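Local structure of haloacid dehalogenase domain protein hydrolase (Planctomyces limnophilus, 4OVY) at residues K216-G219 with I220-I224; D236-Y239 with E240-E243. The protein is a putative phosphatase of the haloacid dehalogenase superfamily that binds calcium and probably acts as a metal-dependent hydrolase. All coordinates share one frame; numbering follows the deposited sequence.

Contact 1 of 2, residues K216-G219 with I220-I224; sequences KPVG and IRQVI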
loop_
_atom_site.group_PDB
_atom_site.type_symbol
_atom_site.label_atom_id
_atom_site.label_comp_id
_atom_site.label_asym_id
_atom_site.label_seq_id
_atom_site.Cartn_x
_atom_site.Cartn_y
_atom_site.Cartn_z
ATOM N N LYS A 216 3.411 -0.988 -13.333
ATOM C CA LYS A 216 2.205 -1.510 -12.663
ATOM C C LYS A 216 2.462 -2.788 -11.860
ATOM O O LYS A 216 2.050 -2.870 -10.699
ATOM C CB LYS A 216 1.014 -1.640 -13.629
ATOM C CG LYS A 216 0.478 -0.288 -14.087
ATOM C CD LYS A 216 -0.921 -0.348 -14.691
ATOM C CE LYS A 216 -1.403 1.049 -15.062
ATOM N NZ LYS A 216 -2.857 1.088 -15.360
ATOM N N PRO A 217 3.169 -3.776 -12.438
ATOM C CA PRO A 217 3.505 -4.944 -11.614
ATOM C C PRO A 217 4.385 -4.595 -10.411
ATOM O O PRO A 217 4.273 -5.220 -9.361
ATOM C CB PRO A 217 4.225 -5.876 -12.590
ATOM C CG PRO A 217 3.740 -5.469 -13.935
ATOM C CD PRO A 217 3.491 -3.988 -13.859
ATOM N N VAL A 218 5.241 -3.590 -10.557
ATOM C CA VAL A 218 6.067 -3.134 -9.445
ATOM C C VAL A 218 5.192 -2.501 -8.350
ATOM O O VAL A 218 5.352 -2.800 -7.167
ATOM C CB VAL A 218 7.149 -2.141 -9.915
ATOM C CG1 VAL A 218 7.876 -1.529 -8.734
ATOM C CG2 VAL A 218 8.143 -2.840 -10.836
ATOM N N GLY A 219 4.270 -1.629 -8.742
ATOM C CA GLY A 219 3.387 -0.988 -7.764
ATOM C C GLY A 219 2.528 -2.024 -7.049
ATOM O O GLY A 219 2.365 -1.989 -5.827
ATOM N N ILE A 220 2.002 -2.967 -7.818
ATOM C CA ILE A 220 1.190 -4.042 -7.261
ATOM C C ILE A 220 2.006 -4.867 -6.266
ATOM O O ILE A 220 1.571 -5.106 -5.144
ATOM C CB ILE A 220 0.627 -4.931 -8.384
ATOM C CG1 ILE A 220 -0.467 -4.182 -9.156
ATOM C CG2 ILE A 220 0.071 -6.238 -7.833
ATOM C CD1 ILE A 220 -0.806 -4.794 -10.497
ATOM N N ARG A 221 3.191 -5.304 -6.673
ATOM C CA ARG A 221 3.982 -6.165 -5.807
ATOM C C ARG A 221 4.456 -5.446 -4.539
ATOM O O ARG A 221 4.460 -6.043 -3.458
ATOM C CB ARG A 221 5.164 -6.774 -6.564
ATOM C CG ARG A 221 5.973 -7.768 -5.740
ATOM C CD ARG A 221 5.138 -8.944 -5.235
ATOM N NE ARG A 221 5.909 -9.847 -4.389
ATOM C CZ ARG A 221 6.267 -9.600 -3.128
ATOM N NH1 ARG A 221 5.929 -8.461 -2.520
ATOM N NH2 ARG A 221 6.980 -10.500 -2.469
ATOM N N GLN A 222 4.833 -4.171 -4.663
ATOM C CA GLN A 222 5.268 -3.394 -3.500
ATOM C C GLN A 222 4.117 -3.132 -2.519
ATOM O O GLN A 222 4.258 -3.358 -1.318
ATOM C CB GLN A 222 5.888 -2.057 -3.924
ATOM C CG GLN A 222 7.191 -2.183 -4.708
ATOM C CD GLN A 222 8.405 -2.411 -3.831
ATOM O OE1 GLN A 222 8.313 -3.000 -2.754
ATOM N NE2 GLN A 222 9.557 -1.936 -4.291
ATOM N N VAL A 223 2.983 -2.662 -3.029
ATOM C CA VAL A 223 1.868 -2.252 -2.165
ATOM C C VAL A 223 1.022 -3.444 -1.682
ATOM O O VAL A 223 0.710 -3.555 -0.489
ATOM C CB VAL A 223 0.966 -1.237 -2.885
ATOM C CG1 VAL A 223 -0.296 -0.934 -2.071
ATOM C CG2 VAL A 223 1.741 0.047 -3.167
ATOM N N ILE A 224 0.637 -4.319 -2.603
ATOM C CA ILE A 224 -0.251 -5.445 -2.259
ATOM C C ILE A 224 0.524 -6.645 -1.710
ATOM O O ILE A 224 0.036 -7.358 -0.825
ATOM C CB ILE A 224 -1.112 -5.885 -3.463
ATOM C CG1 ILE A 224 -1.814 -4.670 -4.092
ATOM C CG2 ILE A 224 -2.128 -6.939 -3.036
ATOM C CD1 ILE A 224 -2.786 -4.998 -5.205
#

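Contact 2 of 2, residues D236-Y239 with E240-E243; sequences DGDY and EMLE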
loop_
_atom_site.group_PDB
_atom_site.type_symbol
_atom_site.label_atom_id
_atom_site.label_comp_id
_atom_site.label_asym_id
_atom_site.label_seq_id
_atom_site.Cartn_x
_atom_site.Cartn_y
_atom_site.Cartn_z
ATOM N N ASP A 236 -2.563 -0.098 -23.857
ATOM C CA ASP A 236 -1.252 -0.726 -23.892
ATOM C C ASP A 236 -0.440 -0.484 -22.619
ATOM O O ASP A 236 0.429 -1.276 -22.294
ATOM C CB ASP A 236 -0.479 -0.282 -25.133
ATOM C CG ASP A 236 -1.003 -0.922 -26.407
ATOM O OD1 ASP A 236 -1.981 -1.723 -26.356
ATOM O OD2 ASP A 236 -0.434 -0.623 -27.480
ATOM N N GLY A 237 -0.738 0.599 -21.899
ATOM C CA GLY A 237 -0.166 0.828 -20.574
ATOM C C GLY A 237 -0.522 -0.222 -19.524
ATOM O O GLY A 237 0.123 -0.286 -18.481
ATOM N N ASP A 238 -1.535 -1.045 -19.807
ATOM C CA ASP A 238 -1.952 -2.147 -18.937
ATOM C C ASP A 238 -1.347 -3.507 -19.302
ATOM O O ASP A 238 -1.622 -4.505 -18.626
ATOM C CB ASP A 238 -3.485 -2.269 -18.973
ATOM C CG ASP A 238 -4.171 -1.057 -18.397
ATOM O OD1 ASP A 238 -3.805 -0.669 -17.270
ATOM O OD2 ASP A 238 -5.070 -0.499 -19.062
ATOM N N TYR A 239 -0.513 -3.545 -20.341
ATOM C CA TYR A 239 0.013 -4.810 -20.874
ATOM C C TYR A 239 0.741 -5.623 -19.806
ATOM O O TYR A 239 0.452 -6.795 -19.624
ATOM C CB TYR A 239 0.956 -4.558 -22.063
ATOM C CG TYR A 239 1.292 -5.791 -22.890
ATOM C CD1 TYR A 239 2.141 -6.776 -22.398
ATOM C CD2 TYR A 239 0.788 -5.951 -24.178
ATOM C CE1 TYR A 239 2.460 -7.897 -23.149
ATOM C CE2 TYR A 239 1.109 -7.068 -24.941
ATOM C CZ TYR A 239 1.941 -8.040 -24.415
ATOM O OH TYR A 239 2.273 -9.159 -25.148
ATOM N N GLU A 240 1.691 -4.999 -19.110
ATOM C CA GLU A 240 2.465 -5.706 -18.095
ATOM C C GLU A 240 1.613 -6.153 -16.903
ATOM O O GLU A 240 1.817 -7.245 -16.384
ATOM C CB GLU A 240 3.665 -4.876 -17.632
ATOM C CG GLU A 240 4.755 -4.721 -18.696
ATOM C CD GLU A 240 4.625 -3.467 -19.547
ATOM O OE1 GLU A 240 3.519 -2.867 -19.622
ATOM O OE2 GLU A 240 5.653 -3.085 -20.155
HETATM N N MSE A 241 0.650 -5.332 -16.484
HETATM C CA MSE A 241 -0.259 -5.737 -15.406
HETATM C C MSE A 241 -1.013 -7.003 -15.794
HETATM O O MSE A 241 -1.074 -7.951 -15.015
HETATM C CB MSE A 241 -1.227 -4.616 -15.027
HETATM C CG MSE A 241 -2.265 -5.122 -14.026
HETATM SE SE MSE A 241 -3.520 -3.699 -13.506
HETATM C CE MSE A 241 -4.522 -3.515 -15.198
ATOM N N LEU A 242 -1.598 -7.034 -16.986
ATOM C CA LEU A 242 -2.360 -8.207 -17.437
ATOM C C LEU A 242 -1.456 -9.437 -17.577
ATOM O O LEU A 242 -1.809 -10.535 -17.146
ATOM C CB LEU A 242 -3.066 -7.910 -18.757
ATOM C CG LEU A 242 -4.147 -6.815 -18.719
ATOM C CD1 LEU A 242 -4.520 -6.355 -20.122
ATOM C CD2 LEU A 242 -5.377 -7.289 -17.979
ATOM N N GLU A 243 -0.276 -9.238 -18.161
ATOM C CA GLU A 243 0.690 -10.325 -18.348
ATOM C C GLU A 243 1.135 -10.936 -17.015
ATOM O O GLU A 243 1.213 -12.162 -16.864
ATOM C CB GLU A 243 1.898 -9.797 -19.120
ATOM C CG GLU A 243 2.938 -10.826 -19.496
ATOM C CD GLU A 243 4.003 -10.223 -20.390
ATOM O OE1 GLU A 243 4.724 -9.313 -19.927
ATOM O OE2 GLU A 243 4.102 -10.644 -21.563
HETATM O O HOH W 1 3.103 -0.964 -21.510
HETATM O O HOH W 2 1.015 -2.483 -17.054
#

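Contact 1 of 2, residues K216-G219 with I220-I224
Ile220 N donates to Lys216 O at 2.9 Å, the straightest of four i to i+4 backbone bonds, with an N-H...O angle of 167°. Arg221 N bonds to Pro217 O, Gln222 N to Val218 O and Val223 N to Gly219 O in the same way. Lys216 NZ leads away from this turn and makes salt bridges to Asp42 and Asp238. The guanidinium of Arg221 also leaves the turn and pairs with Glu166 and Asp112 of the second subunit. Side-chain carbon lies against the same carbonyls. CG1 of Ile220 sits beside its own backbone N (chi1 -72°), which brings it to 3.2 Å from Lys216 O. Gln222 CG comes to 3.1 Å from Val218 O. Val218 and Gln222 lie side by side, with Val218 CG1 4.1 Å from Gln222 CG. The Gln222 chain then bends at chi2, and its NE2 bonds to Val188 O of the second subunit. Val223 CG2 rests 3.4 Å from Gly219 O. This is regular alpha-helix, here helix 215-223 of the HAD-type fold, whose Lys216 reaches the calcium-site aspartates while Arg221 and Gln222 face the dimer partner.

Contact 2 of 2, residues D236-Y239 with E240-E243
Leu242 N donates to Asp238 O at 3.0 Å, with an N-H...O angle of 170°, and Glu243 N donates to Tyr239 O. Two waters add bridges. One donates to both Asp236 O and Glu240 OE1, at 2.7 Å from the latter. The other donates to Gly237 O and accepts from Met241 N, 2.9 Å away, so this first-turn amide is tied to the preceding 3-10 turn. The stretch is the loop after strand 230-233 running into helix 239-246, a loop that in HAD-type folds commonly carries metal-site acids. Asp238 belongs to a calcium site, though no calcium is bound to it in this chain. Besides OD1, the partner of Lys216, it has OD2, which accepts from the backbone N of Asn234 and Ser235. In the packing, the selenomethionine Met241 lies alongside Asp238, with its methyl CE 3.6 Å from Asp238 OD1. Leu242 CG lies 3.4 Å from Asp238 O. Tyr239 CG is anti to the backbone N (chi1 -166°), which carries the ring to where its CE1 edge meets Glu243 OE2 in the ring plane at 3.6 Å. Ring and carboxylate planes stand 86° apart. Tyr239 OH hydrogen-bonds Asp283 OD2. With an alanine here, the Glu243 carboxylate would probably lose its ring neighbour, and Asp283 its hydroxyl partner. Glu243 OE2 also pairs with Lys287, and OE1 bonds to Tyr192 of the second subunit.

In the fold
Contact 1 comes first along the chain, on helix 215-223. Contact 2 follows after strand 230-233, at the start of helix 239-246. Their centres are about 13 Å apart, and the two helices touch. The Lys216 bridge spans the two contacts. Ile220 CD1 packs on Met241 CG at 3.8 Å. Strand 230-233 pairs in parallel with strand 38-41, so the loop bearing Asp238 lies beside Asp42 and the calcium ion. Both contacts also touch the second subunit, where Tyr192 packs against Pro217 and Glu240. The helix pair therefore links the metal site to the dimer interface.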